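Local coordinates for protein DNA polymerase sliding clamp (Archaeoglobus fulgidus, PDB 1RWZ) that probably encircles DNA as a homotrimeric sliding clamp, tethering the polymerase and other DNA-processing proteins to it during replication, at residues S156-E164 and I172-E180. Numbering follows the deposited sequence.
Sequences SDKEGFRIE and IVFHMTETE
Phe-161 and Met-176 form a doubly hydrogen-bonded antiparallel pair (Phe-161 N to Met-176 O 2.9 Å, Met-176 N to Phe-161 O 3.0 Å), and Ile-163 and Phe-174 repeat the pattern between strands 160-164 and 172-176, whose axes come within 4.6 Å at an angle of 163°, near antiparallel. This is the end of the hairpin of strands 160-166 and 170-176 away from its connecting turn. On the face carrying Arg-162 and His-175, the arginine lies alongside the imidazole: its NE sits over the ring centre, 3.7 Å above the plane, and its CG comes 3.4 Å from His-175 CD2. The guanidinium and ring planes are inclined by 34°, so the overlap is tilted. With CG anti to the backbone N (chi1 175°), the His-175 ring reaches across to 156-164, where NE2 donates to Glu-159 O at 3.1 Å. That oxygen lies in the ring plane, whereas the donor stands above the carbonyl plane. The carbonyl belongs to the type I turn from Asp-157 to Gly-160, which Gly-160 N closes by donating to Asp-157 O. Long, and so weak, salt bridges to Asp-157 and Glu-159 draw the guanidinium toward this turn.

On the other face, Ile-163 CD1 packs 3.9 Å from Phe-174 CD2, and Phe-161 CD2 approaches the edge of the Phe-174 ring. The backbone of 172-174 pairs with a strand of a neighbouring subunit, extending the sheet across the trimer interface. This apolar face thus packs against helix 135-146 and strand 129-134; on the other, nearby carboxylates probably offset the arginine's charge where it overlies the histidine.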
ATOM      1  N   SER A 156     -35.816   8.392   4.714  1.00 17.77           N
ATOM      2  CA  SER A 156     -35.855   9.813   5.032  1.00 18.18           C
ATOM      3  C   SER A 156     -37.229  10.202   5.565  1.00 18.86           C
ATOM      4  O   SER A 156     -38.249   9.662   5.147  1.00 17.44           O
ATOM      5  CB  SER A 156     -35.546  10.641   3.775  1.00 18.09           C
ATOM      6  OG  SER A 156     -35.533  12.031   4.050  1.00 19.67           O
ATOM      7  N   ASP A 157     -37.235  11.126   6.516  1.00 20.06           N
ATOM      8  CA  ASP A 157     -38.467  11.657   7.079  1.00 22.42           C
ATOM      9  C   ASP A 157     -38.087  12.918   7.833  1.00 23.64           C
ATOM     10  O   ASP A 157     -36.943  13.364   7.754  1.00 22.33           O
ATOM     11  CB  ASP A 157     -39.170  10.652   8.006  1.00 23.68           C
ATOM     12  CG  ASP A 157     -38.319  10.231   9.185  1.00 25.46           C
ATOM     13  OD1 ASP A 157     -37.506  11.039   9.672  1.00 26.36           O
ATOM     14  OD2 ASP A 157     -38.485   9.081   9.638  1.00 28.44           O
ATOM     15  N   LYS A 158     -39.028  13.504   8.559  1.00 25.51           N
ATOM     16  CA  LYS A 158     -38.722  14.727   9.286  1.00 28.55           C
ATOM     17  C   LYS A 158     -37.610  14.563  10.327  1.00 28.87           C
ATOM     18  O   LYS A 158     -36.936  15.531  10.674  1.00 30.59           O
ATOM     19  CB  LYS A 158     -39.996  15.274   9.935  1.00 30.08           C
ATOM     20  CG  LYS A 158     -41.056  15.654   8.908  1.00 33.14           C
ATOM     21  CD  LYS A 158     -42.298  16.265   9.542  1.00 35.15           C
ATOM     22  CE  LYS A 158     -43.302  16.672   8.468  1.00 36.96           C
ATOM     23  NZ  LYS A 158     -44.517  17.329   9.037  1.00 38.29           N
ATOM     24  N   GLU A 159     -37.398  13.341  10.808  1.00 29.75           N
ATOM     25  CA  GLU A 159     -36.363  13.090  11.814  1.00 29.48           C
ATOM     26  C   GLU A 159     -34.951  12.899  11.255  1.00 27.90           C
ATOM     27  O   GLU A 159     -34.009  12.654  12.015  1.00 28.16           O
ATOM     28  CB  GLU A 159     -36.724  11.868  12.664  1.00 32.34           C
ATOM     29  CG  GLU A 159     -37.867  12.086  13.637  1.00 36.31           C
ATOM     30  CD  GLU A 159     -38.091  10.883  14.535  1.00 38.68           C
ATOM     31  OE1 GLU A 159     -37.131  10.465  15.219  1.00 39.88           O
ATOM     32  OE2 GLU A 159     -39.226  10.356  14.560  1.00 40.55           O
ATOM     33  N   GLY A 160     -34.795  12.994   9.939  1.00 24.56           N
ATOM     34  CA  GLY A 160     -33.470  12.834   9.371  1.00 21.49           C
ATOM     35  C   GLY A 160     -33.317  11.777   8.293  1.00 20.04           C
ATOM     36  O   GLY A 160     -34.299  11.300   7.722  1.00 19.41           O
ATOM     37  N   PHE A 161     -32.067  11.411   8.029  1.00 18.44           N
ATOM     38  CA  PHE A 161     -31.727  10.429   7.005  1.00 17.23           C
ATOM     39  C   PHE A 161     -31.027   9.216   7.603  1.00 17.61           C
ATOM     40  O   PHE A 161     -30.078   9.351   8.379  1.00 16.94           O
ATOM     41  CB  PHE A 161     -30.822  11.090   5.963  1.00 16.19           C
ATOM     42  CG  PHE A 161     -30.345  10.161   4.887  1.00 15.50           C
ATOM     43  CD1 PHE A 161     -31.254   9.491   4.068  1.00 15.72           C
ATOM     44  CD2 PHE A 161     -28.985   9.969   4.678  1.00 15.37           C
ATOM     45  CE1 PHE A 161     -30.808   8.647   3.057  1.00 15.59           C
ATOM     46  CE2 PHE A 161     -28.529   9.127   3.671  1.00 16.15           C
ATOM     47  CZ  PHE A 161     -29.444   8.463   2.857  1.00 16.05           C
ATOM     48  N   ARG A 162     -31.494   8.026   7.234  1.00 17.21           N
ATOM     49  CA  ARG A 162     -30.899   6.799   7.744  1.00 18.34           C
ATOM     50  C   ARG A 162     -30.550   5.827   6.628  1.00 17.75           C
ATOM     51  O   ARG A 162     -31.206   5.797   5.589  1.00 17.03           O
ATOM     52  CB  ARG A 162     -31.856   6.089   8.708  1.00 20.68           C
ATOM     53  CG  ARG A 162     -32.339   6.923   9.876  1.00 25.89           C
ATOM     54  CD  ARG A 162     -33.003   6.036  10.924  1.00 29.83           C
ATOM     55  NE  ARG A 162     -33.648   6.814  11.981  1.00 34.34           N
ATOM     56  CZ  ARG A 162     -34.856   7.360  11.876  1.00 35.80           C
ATOM     57  NH1 ARG A 162     -35.558   7.211  10.759  1.00 36.76           N
ATOM     58  NH2 ARG A 162     -35.360   8.061  12.884  1.00 37.07           N
ATOM     59  N   ILE A 163     -29.496   5.053   6.858  1.00 17.05           N
ATOM     60  CA  ILE A 163     -29.053   4.011   5.939  1.00 17.39           C
ATOM     61  C   ILE A 163     -28.991   2.794   6.858  1.00 18.35           C
ATOM     62  O   ILE A 163     -28.240   2.791   7.836  1.00 18.08           O
ATOM     63  CB  ILE A 163     -27.653   4.290   5.356  1.00 16.95           C
ATOM     64  CG1 ILE A 163     -27.705   5.506   4.423  1.00 16.73           C
ATOM     65  CG2 ILE A 163     -27.162   3.066   4.573  1.00 17.44           C
ATOM     66  CD1 ILE A 163     -26.352   5.896   3.848  1.00 17.07           C
ATOM     67  N   GLU A 164     -29.791   1.775   6.561  1.00 18.98           N
ATOM     68  CA  GLU A 164     -29.841   0.592   7.413  1.00 20.48           C
ATOM     69  C   GLU A 164     -29.529  -0.705   6.685  1.00 20.55           C
ATOM     70  O   GLU A 164     -29.911  -0.892   5.530  1.00 18.82           O
ATOM     71  CB  GLU A 164     -31.231   0.476   8.047  1.00 23.18           C
ATOM     72  CG  GLU A 164     -31.822   1.808   8.482  1.00 27.83           C
ATOM     73  CD  GLU A 164     -33.219   1.679   9.060  1.00 30.28           C
ATOM     74  OE1 GLU A 164     -34.032   0.904   8.506  1.00 31.90           O
ATOM     75  OE2 GLU A 164     -33.512   2.367  10.060  1.00 32.49           O
ATOM     76  N   ILE A 172     -26.843  -2.709  11.257  1.00 23.09           N
ATOM     77  CA  ILE A 172     -26.160  -1.436  11.362  1.00 23.64           C
ATOM     78  C   ILE A 172     -27.069  -0.324  10.872  1.00 23.61           C
ATOM     79  O   ILE A 172     -27.803  -0.484   9.892  1.00 23.35           O
ATOM     80  CB  ILE A 172     -24.846  -1.464  10.554  1.00 24.69           C
ATOM     81  CG1 ILE A 172     -23.982  -0.262  10.921  1.00 25.82           C
ATOM     82  CG2 ILE A 172     -25.140  -1.465   9.059  1.00 25.87           C
ATOM     83  CD1 ILE A 172     -22.531  -0.435  10.515  1.00 27.00           C
ATOM     84  N   VAL A 173     -27.044   0.797  11.584  1.00 22.43           N
ATOM     85  CA  VAL A 173     -27.857   1.945  11.222  1.00 21.71           C
ATOM     86  C   VAL A 173     -27.002   3.200  11.245  1.00 21.16           C
ATOM     87  O   VAL A 173     -26.342   3.489  12.245  1.00 20.46           O
ATOM     88  CB  VAL A 173     -29.029   2.155  12.206  1.00 22.32           C
ATOM     89  CG1 VAL A 173     -29.777   3.443  11.862  1.00 22.93           C
ATOM     90  CG2 VAL A 173     -29.976   0.962  12.161  1.00 23.75           C
ATOM     91  N   PHE A 174     -26.996   3.911  10.125  1.00 19.95           N
ATOM     92  CA  PHE A 174     -26.278   5.171   9.990  1.00 19.34           C
ATOM     93  C   PHE A 174     -27.413   6.183  10.036  1.00 19.61           C
ATOM     94  O   PHE A 174     -28.406   6.030   9.326  1.00 17.58           O
ATOM     95  CB  PHE A 174     -25.568   5.250   8.637  1.00 19.84           C
ATOM     96  CG  PHE A 174     -25.161   6.646   8.247  1.00 20.27           C
ATOM     97  CD1 PHE A 174     -23.993   7.214   8.748  1.00 20.96           C
ATOM     98  CD2 PHE A 174     -25.963   7.400   7.396  1.00 20.72           C
ATOM     99  CE1 PHE A 174     -23.631   8.519   8.403  1.00 21.39           C
ATOM    100  CE2 PHE A 174     -25.612   8.706   7.046  1.00 21.42           C
ATOM    101  CZ  PHE A 174     -24.443   9.263   7.552  1.00 20.69           C
ATOM    102  N   HIS A 175     -27.291   7.205  10.874  1.00 19.46           N
ATOM    103  CA  HIS A 175     -28.355   8.186  10.975  1.00 19.87           C
ATOM    104  C   HIS A 175     -27.833   9.587  11.231  1.00 19.90           C
ATOM    105  O   HIS A 175     -26.966   9.797  12.082  1.00 19.75           O
ATOM    106  CB  HIS A 175     -29.320   7.797  12.098  1.00 22.12           C
ATOM    107  CG  HIS A 175     -30.391   8.812  12.358  1.00 24.57           C
ATOM    108  ND1 HIS A 175     -30.879   9.068  13.621  1.00 26.91           N
ATOM    109  CD2 HIS A 175     -31.074   9.626  11.520  1.00 25.39           C
ATOM    110  CE1 HIS A 175     -31.815   9.997  13.549  1.00 26.80           C
ATOM    111  NE2 HIS A 175     -31.951  10.353  12.284  1.00 25.88           N
ATOM    112  N   MET A 176     -28.364  10.538  10.474  1.00 18.79           N
ATOM    113  CA  MET A 176     -28.007  11.939  10.624  1.00 19.19           C
ATOM    114  C   MET A 176     -29.281  12.762  10.647  1.00 19.04           C
ATOM    115  O   MET A 176     -30.155  12.599   9.796  1.00 18.51           O
ATOM    116  CB  MET A 176     -27.108  12.404   9.479  1.00 19.63           C
ATOM    117  CG  MET A 176     -25.649  12.026   9.663  1.00 22.03           C
ATOM    118  SD  MET A 176     -24.619  12.710   8.361  1.00 24.87           S
ATOM    119  CE  MET A 176     -24.526  14.387   8.848  1.00 25.04           C
ATOM    120  N   THR A 177     -29.391  13.640  11.637  1.00 18.75           N
ATOM    121  CA  THR A 177     -30.559  14.496  11.769  1.00 19.08           C
ATOM    122  C   THR A 177     -30.414  15.708  10.861  1.00 19.40           C
ATOM    123  O   THR A 177     -29.349  15.958  10.304  1.00 17.95           O
ATOM    124  CB  THR A 177     -30.716  15.011  13.210  1.00 19.82           C
ATOM    125  OG1 THR A 177     -29.541  15.742  13.575  1.00 19.90           O
ATOM    126  CG2 THR A 177     -30.910  13.854  14.176  1.00 20.09           C
ATOM    127  N   GLU A 178     -31.495  16.464  10.722  1.00 20.43           N
ATOM    128  CA  GLU A 178     -31.480  17.655   9.887  1.00 21.68           C
ATOM    129  C   GLU A 178     -30.342  18.604  10.258  1.00 21.36           C
ATOM    130  O   GLU A 178     -29.656  19.134   9.382  1.00 20.23           O
ATOM    131  CB  GLU A 178     -32.823  18.379   9.997  1.00 23.72           C
ATOM    132  CG  GLU A 178     -32.822  19.782   9.418  1.00 27.81           C
ATOM    133  CD  GLU A 178     -34.196  20.414   9.446  1.00 30.56           C
ATOM    134  OE1 GLU A 178     -34.964  20.123  10.387  1.00 32.43           O
ATOM    135  OE2 GLU A 178     -34.503  21.211   8.534  1.00 32.78           O
ATOM    136  N   THR A 179     -30.129  18.814  11.554  1.00 20.71           N
ATOM    137  CA  THR A 179     -29.074  19.726  11.985  1.00 20.45           C
ATOM    138  C   THR A 179     -27.674  19.239  11.617  1.00 19.56           C
ATOM    139  O   THR A 179     -26.766  20.042  11.416  1.00 19.21           O
ATOM    140  CB  THR A 179     -29.141  19.994  13.513  1.00 21.39           C
ATOM    141  OG1 THR A 179     -28.303  21.113  13.833  1.00 22.82           O
ATOM    142  CG2 THR A 179     -28.661  18.788  14.299  1.00 20.99           C
ATOM    143  N   GLU A 180     -27.504  17.923  11.509  1.00 18.65           N
ATOM    144  CA  GLU A 180     -26.204  17.347  11.168  1.00 17.69           C
ATOM    145  C   GLU A 180     -25.910  17.382   9.665  1.00 16.71           C
ATOM    146  O   GLU A 180     -24.754  17.332   9.247  1.00 16.30           O
ATOM    147  CB  GLU A 180     -26.129  15.898  11.661  1.00 18.48           C
ATOM    148  CG  GLU A 180     -26.189  15.750  13.178  1.00 20.21           C
ATOM    149  CD  GLU A 180     -26.170  14.299  13.628  1.00 22.42           C
ATOM    150  OE1 GLU A 180     -27.131  13.558  13.315  1.00 21.65           O
ATOM    151  OE2 GLU A 180     -25.193  13.900  14.298  1.00 23.46           O
TER